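Local atomic coordinates of beta-glucanase (Bacteroides thetaiotaomicron, PDB entry 6EUG), a protein that probably hydrolyses beta-1,3-linked galactose chains of arabinogalactan through its family 43 glycoside hydrolase domain, the part of the longer polypeptide present here. Residues Ala165-Met170 / Gly251-Ile256; Gly199-Arg204 / Asp233-Gln238. All blocks are in the same frame, centred on the assembly; numbering follows the deposited sequence.

Contact 1 of 2, residues Ala165-Met170 / Gly251-Ile256; sequences AYPLNM and GKYIRI
Pro167 and Tyr253 lie side by side, and the evidence for a CH-pi contact is direct: Pro167 CA stands 3.8 Å from the centroid of the Tyr253 ring, 14° off the ring normal. The pyrrolidine continues along the same ring, with Pro167 CG 3.6 Å from Tyr253 CE2, and the same Pro167 CG also packs 3.8 Å from Arg255 CD. Tyr253 reaches this position because its CG sits between the backbone N and the carbonyl carbon (chi1 73°), which lifts the ring toward the loop. At the ring's end the hydroxyl donates to Ala165 O (OH to O 2.8 Å), approaching tilted from the carbonyl plane.

The strand that receives the loop, 252-256, is the outermost of a four-stranded antiparallel sheet, one blade of the five-bladed beta-propeller of family 43. Its partner on one side is strand 236-242; the loop 165-170, between strand 154-159 and helix 172-176, takes up polar groups on the other.

Among the polar bonds, Leu168 N donates to Tyr253 O at 2.8 Å, nearly head-on to the carbonyl. The amide of Asn169 then stands in for a neighbouring strand: ND2 donates to Arg255 O at 2.9 Å, almost straight (174°) and in the plane of both groups, while OD1 accepts from Arg255 N at 3.1 Å. With one bond at each end, the amide's orientation is fixed. Asn169 belongs to the type I turn from Pro167 to Met170, closed by Met170 N to Pro167 O.

Water also joins the backbones: one molecule accepts from Tyr253 N and sits between Tyr166 O and Gly251 O, 2.7 Å from the latter. The Arg255 guanidinium turns to other partners, a salt bridge with Glu232 and the carbonyls of Ile196 and Ala197.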
loop_
_atom_site.group_PDB
_atom_site.type_symbol
_atom_site.label_atom_id
_atom_site.label_comp_id
_atom_site.label_asym_id
_atom_site.label_seq_id
_atom_site.Cartn_x
_atom_site.Cartn_y
_atom_site.Cartn_z
ATOM N N ALA A 165 16.104 -2.291 -15.648
ATOM C CA ALA A 165 16.177 -3.664 -15.102
ATOM C C ALA A 165 14.931 -4.488 -15.462
ATOM O O ALA A 165 13.795 -3.985 -15.392
ATOM C CB ALA A 165 16.369 -3.646 -13.581
ATOM N N TYR A 166 15.160 -5.737 -15.849
ATOM C CA TYR A 166 14.103 -6.711 -16.061
ATOM C C TYR A 166 13.753 -7.438 -14.755
ATOM O O TYR A 166 14.600 -7.625 -13.885
ATOM C CB TYR A 166 14.537 -7.789 -17.068
ATOM C CG TYR A 166 14.588 -7.371 -18.503
ATOM C CD1 TYR A 166 13.423 -7.361 -19.291
ATOM C CD2 TYR A 166 15.791 -6.997 -19.092
ATOM C CE1 TYR A 166 13.457 -6.982 -20.637
ATOM C CE2 TYR A 166 15.846 -6.615 -20.431
ATOM C CZ TYR A 166 14.678 -6.605 -21.194
ATOM O OH TYR A 166 14.753 -6.215 -22.504
ATOM N N PRO A 167 12.510 -7.921 -14.631
ATOM C CA PRO A 167 12.176 -8.737 -13.466
ATOM C C PRO A 167 12.970 -10.053 -13.486
ATOM O O PRO A 167 13.185 -10.629 -14.575
ATOM C CB PRO A 167 10.681 -9.058 -13.667
ATOM C CG PRO A 167 10.213 -8.143 -14.724
ATOM C CD PRO A 167 11.391 -7.825 -15.585
ATOM N N LEU A 168 13.389 -10.521 -12.309
ATOM C CA LEU A 168 14.158 -11.766 -12.176
ATOM C C LEU A 168 13.388 -12.957 -12.766
ATOM O O LEU A 168 13.992 -13.874 -13.285
ATOM C CB LEU A 168 14.515 -12.017 -10.704
ATOM C CG LEU A 168 15.303 -13.237 -10.280
ATOM C CD1 LEU A 168 16.739 -13.130 -10.759
ATOM C CD2 LEU A 168 15.245 -13.304 -8.754
ATOM N N ASN A 169 12.061 -12.924 -12.702
ATOM C CA ASN A 169 11.223 -14.038 -13.146
ATOM C C ASN A 169 10.631 -13.895 -14.560
ATOM O O ASN A 169 9.781 -14.682 -14.936
ATOM C CB ASN A 169 10.119 -14.356 -12.104
ATOM C CG ASN A 169 9.063 -13.267 -11.989
ATOM O OD1 ASN A 169 9.358 -12.075 -12.061
ATOM N ND2 ASN A 169 7.835 -13.678 -11.722
ATOM N N MET A 170 11.104 -12.917 -15.332
ATOM C CA MET A 170 10.762 -12.794 -16.743
ATOM C C MET A 170 11.678 -13.735 -17.515
ATOM O O MET A 170 12.895 -13.694 -17.333
ATOM C CB MET A 170 10.942 -11.350 -17.205
ATOM C CG MET A 170 10.320 -11.039 -18.554
ATOM S SD MET A 170 9.831 -9.301 -18.734
ATOM C CE MET A 170 9.290 -9.272 -20.441
ATOM N N GLY A 251 17.475 -3.212 -7.780
ATOM C CA GLY A 251 17.348 -3.798 -9.113
ATOM C C GLY A 251 16.752 -5.190 -9.138
ATOM O O GLY A 251 16.382 -5.687 -10.215
ATOM N N LYS A 252 16.652 -5.825 -7.966
ATOM C CA LYS A 252 16.119 -7.176 -7.862
ATOM C C LYS A 252 14.616 -7.061 -7.578
ATOM O O LYS A 252 14.215 -6.430 -6.576
ATOM C CB LYS A 252 16.837 -7.949 -6.742
ATOM C CG LYS A 252 16.431 -9.401 -6.609
ATOM C CD LYS A 252 16.922 -10.061 -5.328
ATOM C CE LYS A 252 18.420 -10.109 -5.221
ATOM N NZ LYS A 252 18.800 -11.150 -4.211
ATOM N N TYR A 253 13.798 -7.619 -8.472
ATOM C CA TYR A 253 12.336 -7.591 -8.327
ATOM C C TYR A 253 11.661 -8.706 -9.097
ATOM O O TYR A 253 12.252 -9.229 -10.050
ATOM C CB TYR A 253 11.721 -6.254 -8.760
ATOM C CG TYR A 253 11.649 -5.901 -10.257
ATOM C CD1 TYR A 253 12.790 -5.536 -10.967
ATOM C CD2 TYR A 253 10.403 -5.863 -10.942
ATOM C CE1 TYR A 253 12.720 -5.168 -12.309
ATOM C CE2 TYR A 253 10.317 -5.500 -12.285
ATOM C CZ TYR A 253 11.469 -5.140 -12.978
ATOM O OH TYR A 253 11.368 -4.776 -14.322
ATOM N N ILE A 254 10.414 -9.018 -8.699
ATOM C CA ILE A 254 9.555 -9.977 -9.424
ATOM C C ILE A 254 8.217 -9.307 -9.835
ATOM O O ILE A 254 7.824 -8.260 -9.285
ATOM C CB ILE A 254 9.297 -11.291 -8.644
ATOM C CG1 ILE A 254 8.470 -11.064 -7.349
ATOM C CG2 ILE A 254 10.619 -11.997 -8.394
ATOM C CD1 ILE A 254 7.917 -12.313 -6.679
ATOM N N ARG A 255 7.514 -9.943 -10.768
ATOM C CA ARG A 255 6.170 -9.534 -11.171
ATOM C C ARG A 255 5.231 -10.745 -10.998
ATOM O O ARG A 255 5.601 -11.886 -11.322
ATOM C CB ARG A 255 6.170 -8.971 -12.611
ATOM C CG ARG A 255 6.446 -9.957 -13.741
ATOM C CD ARG A 255 6.592 -9.259 -15.092
ATOM N NE ARG A 255 5.329 -8.783 -15.678
ATOM C CZ ARG A 255 4.570 -9.447 -16.549
ATOM N NH1 ARG A 255 4.901 -10.658 -16.971
ATOM N NH2 ARG A 255 3.476 -8.849 -17.040
ATOM N N ILE A 256 4.039 -10.503 -10.460
ATOM C CA ILE A 256 3.096 -11.569 -10.144
ATOM C C ILE A 256 1.674 -11.182 -10.540
ATOM O O ILE A 256 1.305 -9.992 -10.594
ATOM C CB ILE A 256 3.136 -11.999 -8.649
ATOM C CG1 ILE A 256 2.891 -10.788 -7.705
ATOM C CG2 ILE A 256 4.468 -12.684 -8.318
ATOM C CD1 ILE A 256 2.713 -11.179 -6.242
HETATM O O HOH W 1 15.300 -7.955 -11.119
#

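Contact 2 of 2, residues Gly199-Arg204 / Asp233-Gln238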
loop_
_atom_site.group_PDB
_atom_site.type_symbol
_atom_site.label_atom_id
_atom_site.label_comp_id
_atom_site.label_asym_id
_atom_site.label_seq_id
_atom_site.Cartn_x
_atom_site.Cartn_y
_atom_site.Cartn_z
ATOM N N GLY A 199 4.528 -9.712 -20.758
ATOM C CA GLY A 199 5.390 -8.564 -20.408
ATOM C C GLY A 199 5.497 -7.358 -21.327
ATOM O O GLY A 199 6.451 -6.550 -21.210
ATOM N N MET A 200 4.512 -7.170 -22.172
ATOM C CA MET A 200 4.493 -6.055 -23.103
ATOM C C MET A 200 4.685 -4.705 -22.414
ATOM O O MET A 200 5.441 -3.878 -22.888
ATOM C CB MET A 200 3.182 -6.073 -23.905
ATOM C CG MET A 200 3.011 -4.912 -24.877
ATOM S SD MET A 200 1.642 -5.074 -26.064
ATOM C CE MET A 200 0.231 -4.979 -24.975
ATOM N N PHE A 201 3.978 -4.486 -21.311
ATOM C CA PHE A 201 4.134 -3.178 -20.595
ATOM C C PHE A 201 5.409 -3.081 -19.763
ATOM O O PHE A 201 5.891 -1.947 -19.465
ATOM C CB PHE A 201 2.860 -2.829 -19.762
ATOM C CG PHE A 201 1.654 -2.354 -20.583
ATOM C CD1 PHE A 201 1.694 -2.148 -21.972
ATOM C CD2 PHE A 201 0.452 -2.113 -19.935
ATOM C CE1 PHE A 201 0.548 -1.712 -22.662
ATOM C CE2 PHE A 201 -0.684 -1.675 -20.613
ATOM C CZ PHE A 201 -0.636 -1.473 -21.973
ATOM N N VAL A 202 5.973 -4.219 -19.353
ATOM C CA VAL A 202 7.308 -4.199 -18.769
ATOM C C VAL A 202 8.336 -3.639 -19.781
ATOM O O VAL A 202 9.123 -2.723 -19.448
ATOM C CB VAL A 202 7.762 -5.599 -18.280
ATOM C CG1 VAL A 202 9.184 -5.555 -17.724
ATOM C CG2 VAL A 202 6.811 -6.162 -17.214
ATOM N N LYS A 203 8.320 -4.174 -20.998
ATOM C CA LYS A 203 9.236 -3.709 -22.078
ATOM C C LYS A 203 8.984 -2.222 -22.424
ATOM O O LYS A 203 9.933 -1.457 -22.576
ATOM C CB LYS A 203 9.100 -4.624 -23.322
ATOM N N ARG A 204 7.712 -1.811 -22.477
ATOM C CA ARG A 204 7.325 -0.424 -22.737
ATOM C C ARG A 204 7.976 0.515 -21.722
ATOM O O ARG A 204 8.499 1.566 -22.084
ATOM C CB ARG A 204 5.808 -0.276 -22.664
ATOM C CG ARG A 204 5.248 1.078 -23.084
ATOM C CD ARG A 204 3.808 1.269 -22.629
ATOM N NE ARG A 204 3.650 1.204 -21.162
ATOM C CZ ARG A 204 2.486 1.221 -20.504
ATOM N NH1 ARG A 204 1.323 1.310 -21.152
ATOM N NH2 ARG A 204 2.478 1.170 -19.170
ATOM N N ASP A 233 0.266 -0.123 -15.670
ATOM C CA ASP A 233 -1.078 0.475 -15.828
ATOM C C ASP A 233 -2.076 -0.181 -14.827
ATOM O O ASP A 233 -3.244 -0.429 -15.181
ATOM C CB ASP A 233 -1.616 0.419 -17.285
ATOM C CG ASP A 233 -0.932 1.431 -18.241
ATOM O OD1 ASP A 233 -0.129 2.256 -17.846
ATOM O OD2 ASP A 233 -1.170 1.391 -19.455
ATOM N N ASN A 234 -1.567 -0.486 -13.612
ATOM C CA ASN A 234 -2.316 -1.151 -12.517
ATOM C C ASN A 234 -2.604 -2.658 -12.766
ATOM O O ASN A 234 -3.212 -3.315 -11.923
ATOM C CB ASN A 234 -3.660 -0.429 -12.193
ATOM C CG ASN A 234 -3.487 0.965 -11.605
ATOM O OD1 ASN A 234 -2.394 1.391 -11.245
ATOM N ND2 ASN A 234 -4.586 1.703 -11.554
ATOM N N LEU A 235 -2.165 -3.210 -13.889
ATOM C CA LEU A 235 -2.542 -4.575 -14.274
ATOM C C LEU A 235 -1.806 -5.697 -13.501
ATOM O O LEU A 235 -2.295 -6.815 -13.446
ATOM C CB LEU A 235 -2.366 -4.790 -15.785
ATOM C CG LEU A 235 -3.255 -3.926 -16.698
ATOM C CD1 LEU A 235 -2.722 -3.780 -18.111
ATOM C CD2 LEU A 235 -4.661 -4.465 -16.728
ATOM N N THR A 236 -0.625 -5.411 -12.971
ATOM C CA THR A 236 0.292 -6.465 -12.489
ATOM C C THR A 236 0.928 -5.993 -11.197
ATOM O O THR A 236 1.335 -4.800 -11.114
ATOM C CB THR A 236 1.403 -6.692 -13.560
ATOM O OG1 THR A 236 0.793 -7.017 -14.833
ATOM C CG2 THR A 236 2.359 -7.815 -13.147
ATOM N N LEU A 237 1.051 -6.881 -10.186
ATOM C CA LEU A 237 1.785 -6.524 -8.951
ATOM C C LEU A 237 3.290 -6.757 -9.144
ATOM O O LEU A 237 3.682 -7.721 -9.801
ATOM C CB LEU A 237 1.362 -7.360 -7.760
ATOM C CG LEU A 237 0.025 -7.055 -7.110
ATOM C CD1 LEU A 237 -0.289 -8.181 -6.153
ATOM C CD2 LEU A 237 0.075 -5.708 -6.378
ATOM N N GLN A 238 4.112 -5.860 -8.576
ATOM C CA GLN A 238 5.568 -6.080 -8.508
ATOM C C GLN A 238 6.072 -5.991 -7.066
ATOM O O GLN A 238 5.478 -5.265 -6.245
ATOM C CB GLN A 238 6.334 -5.143 -9.466
ATOM C CG GLN A 238 6.059 -5.422 -10.945
ATOM C CD GLN A 238 6.761 -4.463 -11.910
ATOM O OE1 GLN A 238 7.575 -3.627 -11.477
ATOM N NE2 GLN A 238 6.434 -4.558 -13.226
#
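Asp233 CG lies at the edge of the Arg204 guanidinium, in its plane, while one face of that guanidinium is covered by Phe201, whose CG stands beneath its centre. Seen from the ring, Arg204 NH1 sits 3.3 Å above the Phe201 plane, over its centre. Asp233 OD2 also approaches the ring obliquely, 3.3 Å from Phe201 CE2. A bend at chi3 (60°) in an otherwise extended Arg204 chain folds the guanidinium back over the ring.

The salt bridge is end-on, one nitrogen to each oxygen: Arg204 NH1 to Asp233 OD2 at 3.0 Å, nearly linear at 175°, and Arg204 NH2 to Asp233 OD1 at 3.1 Å, less straight. The guanidinium and carboxylate planes are 52° apart, and both nitrogens approach from above the carboxylate plane. Apolar packing is slighter, with Phe201 CE2 3.9 Å from Leu235 CD1 and Val202 CG2 near the Gln238 amide, whose oxygen accepts from Tyr229.

Helix 200-205 is thereby tied to the turn between strands 225-231 and 236-242, where Asp233 and Asn234 have positive phi and Leu235 and Thr236 both face Ser231: a beta-hairpin with a classic bulge, in a propeller blade.

How the contacts relate
From the N terminus, the chain leaves strand 154-159 and runs through 165-170, the first half of contact 1, before the helices 172-176, 190-197 and 200-205. The last of these supplies the first half of contact 2. Strands 215-219 and 225-231 follow, and 233-238 closes contact 2's shorter loop at the hairpin turn; only afterwards does 251-256 close the longer loop of contact 1, so one loop encloses the other without crossing. The closing strands are neighbours in one sheet, probably bonded from Ile256 N to Leu237 O (2.9 Å). Val202 CG2 packs against Arg255 NE at 3.4 Å. Together the contacts tie the segment holding these helices to the edge strand and hairpin turn of one propeller blade.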